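PDB 6VVG: arginine kinase from Cydia pomonella granulosis virus, which binds adenosine monophosphate in its nucleotide pocket and probably acts as an ATP-dependent serine/threonine protein kinase. Local coordinates for residues S246-A258 with L265-L277. Sequence-based numbering, arbitrary orientation.
Sequences SKKANDFVRRMLA and LSTYDEIIKHPFL
Phe252 and His274 form an offset edge-to-face pair, ring centroids 5.4 Å apart and planes at 62°, the phenyl edge directed at the imidazole face. A first torsion near 180° (chi1 -177°) turns the Phe252 ring in among residues 265-277: Phe276 CD2 lies over the rim of one face, Met256 CG over the centre of the other, and Ile271 CG2 sits at the edge, 3.9 Å from Phe252 CZ. Ala249 packs its CA over the Phe276 face in a CH-pi contact. Met256, bent at chi2 and chi3, sets SD 3.7 Å from Ile271 CG1 and also against Leu265 CD1.

Both imidazole nitrogens are engaged, which fixes the ring: His274 NE2 donates to Asp251 OD2 (2.9 Å), nearly in the ring plane and on the anti side of the carboxylate, while ND1 accepts from Phe276 N. Arg255 NE joins the same carboxylate in a salt bridge whose hydrogen bonds are weak, and probably helps orient it. Near the C-terminal end of helix 247-256, Leu265 N donates to Arg255 O (2.9 Å).

In the kinase C-lobe, away from the nucleotide pocket, helix 247-256 thus packs on Leu265, Ile271 of helix 268-272, His274 and the 3-10 turn 275-277; Val253 and Ile271 touch helix 192-208, and Ala249, Ile271 and Phe276 helix 115-133.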
loop_
_atom_site.group_PDB
_atom_site.type_symbol
_atom_site.label_atom_id
_atom_site.label_comp_id
_atom_site.label_asym_id
_atom_site.label_seq_id
_atom_site.Cartn_x
_atom_site.Cartn_y
_atom_site.Cartn_z
ATOM N N SER A 246 -19.584 14.447 31.024
ATOM C CA SER A 246 -20.981 14.045 31.030
ATOM C C SER A 246 -21.124 12.527 31.130
ATOM O O SER A 246 -20.168 11.764 30.960
ATOM C CB SER A 246 -21.681 14.538 29.766
ATOM O OG SER A 246 -21.230 13.806 28.635
ATOM N N LYS A 247 -22.360 12.094 31.397
ATOM C CA LYS A 247 -22.663 10.668 31.393
ATOM C C LYS A 247 -22.508 10.081 29.996
ATOM O O LYS A 247 -22.078 8.932 29.839
ATOM C CB LYS A 247 -24.085 10.432 31.912
ATOM C CG LYS A 247 -24.297 10.817 33.371
ATOM C CD LYS A 247 -25.487 10.078 33.981
ATOM C CE LYS A 247 -26.811 10.616 33.453
ATOM N NZ LYS A 247 -27.682 11.136 34.549
ATOM N N LYS A 248 -22.863 10.853 28.966
ATOM C CA LYS A 248 -22.690 10.376 27.598
ATOM C C LYS A 248 -21.215 10.203 27.261
ATOM O O LYS A 248 -20.831 9.219 26.618
ATOM C CB LYS A 248 -23.354 11.340 26.615
ATOM C CG LYS A 248 -24.857 11.146 26.459
ATOM C CD LYS A 248 -25.498 12.330 25.738
ATOM C CE LYS A 248 -27.007 12.149 25.612
ATOM N NZ LYS A 248 -27.643 13.245 24.827
ATOM N N ALA A 249 -20.372 11.148 27.689
ATOM C CA ALA A 249 -18.940 11.026 27.437
ATOM C C ALA A 249 -18.368 9.797 28.129
ATOM O O ALA A 249 -17.528 9.088 27.562
ATOM C CB ALA A 249 -18.214 12.289 27.901
ATOM N N ASN A 250 -18.805 9.532 29.358
ATOM C CA ASN A 250 -18.345 8.336 30.051
ATOM C C ASN A 250 -18.822 7.081 29.335
ATOM O O ASN A 250 -18.030 6.174 29.068
ATOM C CB ASN A 250 -18.822 8.353 31.501
ATOM C CG ASN A 250 -17.872 9.104 32.410
ATOM O OD1 ASN A 250 -16.738 8.676 32.634
ATOM N ND2 ASN A 250 -18.324 10.237 32.931
ATOM N N ASP A 251 -20.107 7.021 28.982
ATOM C CA ASP A 251 -20.612 5.850 28.272
ATOM C C ASP A 251 -19.852 5.618 26.973
ATOM O O ASP A 251 -19.658 4.467 26.564
ATOM C CB ASP A 251 -22.105 6.007 27.989
ATOM C CG ASP A 251 -22.766 4.698 27.616
ATOM O OD1 ASP A 251 -22.843 3.802 28.482
ATOM O OD2 ASP A 251 -23.201 4.561 26.454
ATOM N N PHE A 252 -19.409 6.693 26.319
ATOM C CA PHE A 252 -18.645 6.552 25.084
ATOM C C PHE A 252 -17.346 5.794 25.327
ATOM O O PHE A 252 -17.055 4.807 24.644
ATOM C CB PHE A 252 -18.368 7.934 24.487
ATOM C CG PHE A 252 -17.646 7.896 23.167
ATOM C CD1 PHE A 252 -18.288 7.452 22.022
ATOM C CD2 PHE A 252 -16.326 8.309 23.073
ATOM C CE1 PHE A 252 -17.624 7.416 20.807
ATOM C CE2 PHE A 252 -15.658 8.273 21.861
ATOM C CZ PHE A 252 -16.309 7.830 20.728
ATOM N N VAL A 253 -16.551 6.231 26.308
ATOM C CA VAL A 253 -15.231 5.632 26.478
ATOM C C VAL A 253 -15.354 4.213 27.018
ATOM O O VAL A 253 -14.567 3.328 26.655
ATOM C CB VAL A 253 -14.334 6.513 27.369
ATOM C CG1 VAL A 253 -14.181 7.902 26.749
ATOM C CG2 VAL A 253 -14.881 6.602 28.782
ATOM N N ARG A 254 -16.343 3.962 27.879
ATOM C CA ARG A 254 -16.566 2.591 28.330
ATOM C C ARG A 254 -16.756 1.664 27.134
ATOM O O ARG A 254 -16.098 0.624 27.018
ATOM C CB ARG A 254 -17.795 2.494 29.241
ATOM C CG ARG A 254 -17.909 3.509 30.358
ATOM C CD ARG A 254 -16.832 3.340 31.436
ATOM N NE ARG A 254 -17.304 3.820 32.735
ATOM C CZ ARG A 254 -17.153 3.161 33.878
ATOM N NH1 ARG A 254 -17.625 3.670 35.008
ATOM N NH2 ARG A 254 -16.514 1.999 33.897
ATOM N N ARG A 255 -17.684 2.025 26.240
ATOM C CA ARG A 255 -18.010 1.177 25.099
ATOM C C ARG A 255 -16.918 1.201 24.042
ATOM O O ARG A 255 -16.783 0.233 23.289
ATOM C CB ARG A 255 -19.357 1.606 24.504
ATOM C CG ARG A 255 -20.509 1.471 25.505
ATOM C CD ARG A 255 -21.888 1.760 24.912
ATOM N NE ARG A 255 -22.933 1.601 25.925
ATOM C CZ ARG A 255 -23.731 0.542 26.021
ATOM N NH1 ARG A 255 -23.621 -0.456 25.153
ATOM N NH2 ARG A 255 -24.645 0.482 26.979
ATOM N N MET A 256 -16.120 2.269 23.982
ATOM C CA MET A 256 -14.981 2.267 23.069
ATOM C C MET A 256 -13.921 1.263 23.511
ATOM O O MET A 256 -13.208 0.708 22.668
ATOM C CB MET A 256 -14.363 3.662 22.982
ATOM C CG MET A 256 -15.163 4.675 22.189
ATOM S SD MET A 256 -15.298 4.297 20.432
ATOM C CE MET A 256 -13.580 4.366 19.918
ATOM N N LEU A 257 -13.802 1.019 24.819
ATOM C CA LEU A 257 -12.706 0.229 25.370
ATOM C C LEU A 257 -13.189 -1.066 26.013
ATOM O O LEU A 257 -12.459 -1.671 26.806
ATOM C CB LEU A 257 -11.912 1.063 26.378
ATOM C CG LEU A 257 -11.278 2.308 25.750
ATOM C CD1 LEU A 257 -10.669 3.246 26.769
ATOM C CD2 LEU A 257 -10.222 1.874 24.718
ATOM N N ALA A 258 -14.397 -1.510 25.679
ATOM C CA ALA A 258 -14.876 -2.806 26.136
ATOM C C ALA A 258 -13.896 -3.900 25.732
ATOM O O ALA A 258 -13.518 -4.012 24.564
ATOM C CB ALA A 258 -16.258 -3.092 25.547
ATOM N N LEU A 265 -17.706 -0.507 20.671
ATOM C CA LEU A 265 -17.850 0.286 19.453
ATOM C C LEU A 265 -16.599 0.034 18.621
ATOM O O LEU A 265 -15.591 0.731 18.748
ATOM C CB LEU A 265 -18.022 1.765 19.774
ATOM C CG LEU A 265 -19.084 2.147 20.803
ATOM C CD1 LEU A 265 -18.906 3.605 21.212
ATOM C CD2 LEU A 265 -20.478 1.904 20.268
ATOM N N SER A 266 -16.656 -0.987 17.769
ATOM C CA SER A 266 -15.492 -1.439 17.017
ATOM C C SER A 266 -15.594 -1.125 15.532
ATOM O O SER A 266 -14.738 -1.565 14.754
ATOM C CB SER A 266 -15.293 -2.943 17.211
ATOM O OG SER A 266 -16.437 -3.659 16.775
ATOM N N THR A 267 -16.618 -0.385 15.121
ATOM C CA THR A 267 -16.819 -0.024 13.729
ATOM C C THR A 267 -17.106 1.467 13.630
ATOM O O THR A 267 -17.502 2.109 14.606
ATOM C CB THR A 267 -17.981 -0.804 13.099
ATOM O OG1 THR A 267 -19.205 -0.435 13.749
ATOM C CG2 THR A 267 -17.766 -2.302 13.235
ATOM N N TYR A 268 -16.912 2.012 12.428
ATOM C CA TYR A 268 -17.229 3.418 12.192
ATOM C C TYR A 268 -18.672 3.728 12.568
ATOM O O TYR A 268 -18.947 4.691 13.292
ATOM C CB TYR A 268 -16.985 3.777 10.726
ATOM C CG TYR A 268 -17.576 5.113 10.322
ATOM C CD1 TYR A 268 -17.013 6.301 10.762
ATOM C CD2 TYR A 268 -18.702 5.186 9.508
ATOM C CE1 TYR A 268 -17.541 7.525 10.399
ATOM C CE2 TYR A 268 -19.242 6.410 9.142
ATOM C CZ TYR A 268 -18.655 7.575 9.591
ATOM O OH TYR A 268 -19.187 8.794 9.229
ATOM N N ASP A 269 -19.612 2.917 12.074
ATOM C CA ASP A 269 -21.028 3.219 12.268
ATOM C C ASP A 269 -21.402 3.185 13.744
ATOM O O ASP A 269 -22.186 4.021 14.213
ATOM C CB ASP A 269 -21.884 2.236 11.471
ATOM C CG ASP A 269 -21.954 2.586 9.996
ATOM O OD1 ASP A 269 -22.523 3.647 9.668
ATOM O OD2 ASP A 269 -21.440 1.807 9.165
ATOM N N GLU A 270 -20.858 2.226 14.492
ATOM C CA GLU A 270 -21.115 2.180 15.927
ATOM C C GLU A 270 -20.601 3.442 16.606
ATOM O O GLU A 270 -21.307 4.065 17.407
ATOM C CB GLU A 270 -20.462 0.943 16.540
ATOM C CG GLU A 270 -21.232 -0.345 16.347
ATOM C CD GLU A 270 -20.432 -1.560 16.766
ATOM O OE1 GLU A 270 -19.248 -1.661 16.376
ATOM O OE2 GLU A 270 -20.985 -2.416 17.486
ATOM N N ILE A 271 -19.365 3.833 16.291
ATOM C CA ILE A 271 -18.759 4.988 16.949
ATOM C C ILE A 271 -19.545 6.253 16.631
ATOM O O ILE A 271 -19.952 6.997 17.530
ATOM C CB ILE A 271 -17.285 5.128 16.527
ATOM C CG1 ILE A 271 -16.485 3.897 16.957
ATOM C CG2 ILE A 271 -16.680 6.399 17.109
ATOM C CD1 ILE A 271 -15.133 3.782 16.272
ATOM N N ILE A 272 -19.773 6.512 15.342
ATOM C CA ILE A 272 -20.335 7.788 14.919
ATOM C C ILE A 272 -21.792 7.946 15.329
ATOM O O ILE A 272 -22.302 9.072 15.356
ATOM C CB ILE A 272 -20.161 7.932 13.396
ATOM C CG1 ILE A 272 -20.232 9.401 12.979
ATOM C CG2 ILE A 272 -21.209 7.112 12.651
ATOM C CD1 ILE A 272 -19.051 10.225 13.441
ATOM N N LYS A 273 -22.475 6.860 15.673
ATOM C CA LYS A 273 -23.875 6.928 16.064
ATOM C C LYS A 273 -24.078 6.957 17.575
ATOM O O LYS A 273 -25.225 7.003 18.028
ATOM C CB LYS A 273 -24.644 5.747 15.460
ATOM C CG LYS A 273 -24.897 5.877 13.963
ATOM C CD LYS A 273 -25.594 4.647 13.383
ATOM C CE LYS A 273 -25.899 4.844 11.901
ATOM N NZ LYS A 273 -26.999 3.956 11.426
ATOM N N HIS A 274 -23.009 6.944 18.363
ATOM C CA HIS A 274 -23.163 6.971 19.810
ATOM C C HIS A 274 -23.662 8.343 20.260
ATOM O O HIS A 274 -23.274 9.363 19.683
ATOM C CB HIS A 274 -21.839 6.650 20.500
ATOM C CG HIS A 274 -21.961 6.493 21.982
ATOM N ND1 HIS A 274 -21.857 7.553 22.856
ATOM C CD2 HIS A 274 -22.199 5.400 22.745
ATOM C CE1 HIS A 274 -22.018 7.120 24.093
ATOM N NE2 HIS A 274 -22.229 5.817 24.052
ATOM N N PRO A 275 -24.528 8.400 21.282
ATOM C CA PRO A 275 -25.049 9.709 21.722
ATOM C C PRO A 275 -23.977 10.771 21.900
ATOM O O PRO A 275 -24.193 11.926 21.520
ATOM C CB PRO A 275 -25.743 9.370 23.049
ATOM C CG PRO A 275 -26.290 7.968 22.805
ATOM C CD PRO A 275 -25.170 7.278 22.001
ATOM N N PHE A 276 -22.819 10.411 22.459
ATOM C CA PHE A 276 -21.785 11.407 22.711
ATOM C C PHE A 276 -21.448 12.198 21.455
ATOM O O PHE A 276 -21.277 13.420 21.509
ATOM C CB PHE A 276 -20.526 10.733 23.248
ATOM C CG PHE A 276 -19.403 11.687 23.530
ATOM C CD1 PHE A 276 -19.592 12.756 24.381
ATOM C CD2 PHE A 276 -18.157 11.513 22.943
ATOM C CE1 PHE A 276 -18.563 13.638 24.653
ATOM C CE2 PHE A 276 -17.124 12.395 23.207
ATOM C CZ PHE A 276 -17.329 13.458 24.064
ATOM N N LEU A 277 -21.342 11.519 20.319
ATOM C CA LEU A 277 -20.939 12.155 19.072
ATOM C C LEU A 277 -22.115 12.710 18.280
ATOM O O LEU A 277 -21.900 13.306 17.220
ATOM C CB LEU A 277 -20.157 11.158 18.214
ATOM C CG LEU A 277 -18.934 10.552 18.905
ATOM C CD1 LEU A 277 -18.118 9.715 17.927
ATOM C CD2 LEU A 277 -18.063 11.634 19.537
HETATM O O HOH W 1 -27.139 12.571 22.384
HETATM O O HOH W 2 -12.985 0.655 19.882
#